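PDB 3RNL: sulfotransferase from Alicyclobacillus acidocaldarius subsp. acidocaldarius, which probably transfers sulfuryl groups to an acceptor as a member of the P-loop-related sulfotransferase family, and binds magnesium. Local coordinates for residues 145-150 and 159-164. Residues are numbered along the deposited sequence; the frame is centred on the assembly and turned at random. Where two conformers were deposited one is given.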
loop_
_atom_site.group_PDB
_atom_site.type_symbol
_atom_site.label_atom_id
_atom_site.label_comp_id
_atom_site.label_asym_id
_atom_site.label_seq_id
_atom_site.Cartn_x
_atom_site.Cartn_y
_atom_site.Cartn_z
ATOM N N ALA A 145 -0.736 14.977 16.705
ATOM C CA ALA A 145 -1.839 15.732 17.277
ATOM C C ALA A 145 -2.594 16.538 16.222
ATOM O O ALA A 145 -3.752 16.914 16.432
ATOM C CB ALA A 145 -1.333 16.641 18.399
ATOM N N LYS A 146 -1.943 16.810 15.093
ATOM C CA LYS A 146 -2.578 17.566 14.017
ATOM C C LYS A 146 -3.382 16.718 13.031
ATOM O O LYS A 146 -3.972 17.262 12.095
ATOM C CB LYS A 146 -1.532 18.370 13.231
ATOM C CG LYS A 146 -0.996 19.562 14.006
ATOM C CD LYS A 146 -0.288 20.544 13.100
ATOM C CE LYS A 146 0.023 21.841 13.832
ATOM N NZ LYS A 146 -1.212 22.526 14.314
ATOM N N GLU A 147 -3.406 15.402 13.213
ATOM C CA GLU A 147 -3.999 14.555 12.172
ATOM C C GLU A 147 -5.465 14.886 11.865
ATOM O O GLU A 147 -5.842 15.023 10.697
ATOM C CB GLU A 147 -3.866 13.066 12.505
ATOM C CG GLU A 147 -4.511 12.181 11.445
ATOM C CD GLU A 147 -4.279 10.702 11.695
ATOM O OE1 GLU A 147 -3.448 10.379 12.571
ATOM O OE2 GLU A 147 -4.930 9.877 11.012
ATOM N N GLU A 148 -6.282 15.024 12.906
ATOM C CA GLU A 148 -7.698 15.323 12.713
ATOM C C GLU A 148 -7.911 16.596 11.891
ATOM O O GLU A 148 -8.727 16.616 10.970
ATOM C CB GLU A 148 -8.434 15.448 14.051
ATOM C CG GLU A 148 -9.940 15.617 13.889
ATOM C CD GLU A 148 -10.664 15.892 15.199
ATOM O OE1 GLU A 148 -10.041 16.435 16.135
ATOM O OE2 GLU A 148 -11.868 15.565 15.288
ATOM N N GLU A 149 -7.178 17.655 12.223
ATOM C CA GLU A 149 -7.332 18.921 11.507
ATOM C C GLU A 149 -6.819 18.844 10.068
ATOM O O GLU A 149 -7.329 19.528 9.184
ATOM C CB GLU A 149 -6.661 20.078 12.259
ATOM C CG GLU A 149 -5.139 20.069 12.240
ATOM C CD GLU A 149 -4.536 21.387 12.715
ATOM O OE1 GLU A 149 -5.107 22.454 12.406
ATOM O OE2 GLU A 149 -3.490 21.355 13.396
ATOM N N ARG A 150 -5.815 18.003 9.834
ATOM C CA ARG A 150 -5.278 17.810 8.494
ATOM C C ARG A 150 -6.213 16.980 7.630
ATOM O O ARG A 150 -6.315 17.196 6.420
ATOM C CB ARG A 150 -3.887 17.175 8.560
ATOM C CG ARG A 150 -2.863 18.158 9.122
ATOM C CD ARG A 150 -1.532 17.484 9.379
ATOM N NE ARG A 150 -0.482 18.460 9.683
ATOM C CZ ARG A 150 0.671 18.129 10.255
ATOM N NH1 ARG A 150 0.892 16.864 10.591
ATOM N NH2 ARG A 150 1.596 19.053 10.494
ATOM N N TRP A 159 -0.064 12.011 5.487
ATOM C CA TRP A 159 -0.146 12.672 6.780
ATOM C C TRP A 159 -1.069 11.957 7.770
ATOM O O TRP A 159 -1.091 12.330 8.953
ATOM C CB TRP A 159 -0.650 14.112 6.631
ATOM C CG TRP A 159 0.162 15.017 5.754
ATOM C CD1 TRP A 159 0.013 15.209 4.400
ATOM C CD2 TRP A 159 1.190 15.926 6.175
ATOM N NE1 TRP A 159 0.906 16.161 3.955
ATOM C CE2 TRP A 159 1.640 16.613 5.022
ATOM C CE3 TRP A 159 1.779 16.216 7.407
ATOM C CZ2 TRP A 159 2.653 17.573 5.070
ATOM C CZ3 TRP A 159 2.789 17.183 7.458
ATOM C CH2 TRP A 159 3.218 17.841 6.295
ATOM N N TYR A 160 -1.834 10.944 7.349
ATOM C CA TYR A 160 -2.819 10.484 8.317
ATOM C C TYR A 160 -2.200 9.267 8.979
ATOM O O TYR A 160 -2.454 8.117 8.596
ATOM C CB TYR A 160 -4.073 9.982 7.571
ATOM C CG TYR A 160 -4.789 10.946 6.629
ATOM C CD1 TYR A 160 -4.459 12.295 6.555
ATOM C CD2 TYR A 160 -5.812 10.480 5.810
ATOM C CE1 TYR A 160 -5.136 13.151 5.667
ATOM C CE2 TYR A 160 -6.483 11.313 4.935
ATOM C CZ TYR A 160 -6.143 12.639 4.860
ATOM O OH TYR A 160 -6.834 13.441 3.967
ATOM N N TYR A 161 -1.598 9.505 10.129
ATOM C CA TYR A 161 -0.767 8.494 10.752
ATOM C C TYR A 161 -1.639 7.363 11.235
ATOM O O TYR A 161 -1.332 6.191 11.018
ATOM C CB TYR A 161 -0.027 9.102 11.936
ATOM C CG TYR A 161 0.950 10.161 11.514
ATOM C CD1 TYR A 161 1.992 9.863 10.650
ATOM C CD2 TYR A 161 0.839 11.463 11.993
ATOM C CE1 TYR A 161 2.893 10.840 10.252
ATOM C CE2 TYR A 161 1.730 12.440 11.603
ATOM C CZ TYR A 161 2.758 12.125 10.744
ATOM O OH TYR A 161 3.647 13.108 10.364
ATOM N N ARG A 162 -2.713 7.730 11.917
ATOM C CA ARG A 162 -3.643 6.744 12.464
ATOM C C ARG A 162 -4.583 6.168 11.401
ATOM O O ARG A 162 -4.750 4.950 11.314
ATOM C CB ARG A 162 -4.469 7.355 13.614
ATOM C CG ARG A 162 -3.693 7.565 14.921
ATOM C CD ARG A 162 -4.545 8.371 15.934
ATOM N NE ARG A 162 -4.189 8.065 17.326
ATOM C CZ ARG A 162 -3.341 8.779 18.061
ATOM N NH1 ARG A 162 -2.752 9.846 17.543
ATOM N NH2 ARG A 162 -3.085 8.430 19.316
ATOM N N ALA A 163 -5.195 7.032 10.588
ATOM C CA ALA A 163 -6.268 6.556 9.715
ATOM C C ALA A 163 -5.759 5.499 8.736
ATOM O O ALA A 163 -6.433 4.496 8.464
ATOM C CB ALA A 163 -6.913 7.715 8.958
ATOM N N VAL A 164 -4.565 5.720 8.205
ATOM C CA VAL A 164 -4.021 4.812 7.195
ATOM C C VAL A 164 -3.605 3.463 7.800
ATOM O O VAL A 164 -3.575 2.439 7.113
ATOM C CB VAL A 164 -2.862 5.504 6.422
ATOM C CG1 VAL A 164 -2.042 4.503 5.624
ATOM C CG2 VAL A 164 -3.453 6.586 5.510
HETATM O O HOH W 1 -2.929 11.129 14.997
HETATM O O HOH W 2 -0.873 14.556 10.730
#
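The carboxylate of Glu147 reaches two successive backbone amides, those of Arg162 and Ala163, and takes one hydrogen bond on each oxygen. Arg162 N lies 2.8 Å from Glu147 OE1 with a nearly straight N-H...O angle of 169°, on the syn side but somewhat out of the carboxylate plane; Ala163 N meets the syn lone pair of Glu147 OE2 at 2.9 Å. The fork gets there because CG stands anti to the backbone N (chi1 179°) and the chain beyond runs extended. A water adds a third bond, donating to Glu147 OE1 at 2.6 Å while accepting from Arg162 NH1 in the guanidinium plane. Replacing Glu147 by an alanine would probably leave the amides of Arg162 and Ala163 without their acceptors and the loop around 161-163 less firmly fixed.

The second element is packing between flat groups: Trp159 CE3 sits over one face of the Arg150 guanidinium, 3.4 Å from Arg150 NH1, with the planes inclined by 57°, whereas Lys146 CB covers the opposite face. Another water links Arg150 NH1 to Trp159 O. Beyond the segments, Arg150 NH2 forms a salt bridge with Glu136, while Trp159 NE1 and Tyr161 OH hydrogen-bond to Asp59 and Ser143.

The contact thus ties helix 147-152 to the loop leading into helix 167-178, between strands 111-116 and 183-187 of the alpha-beta-alpha sandwich, while Trp159 and Tyr161 pack on Leu130 of helix 119-132.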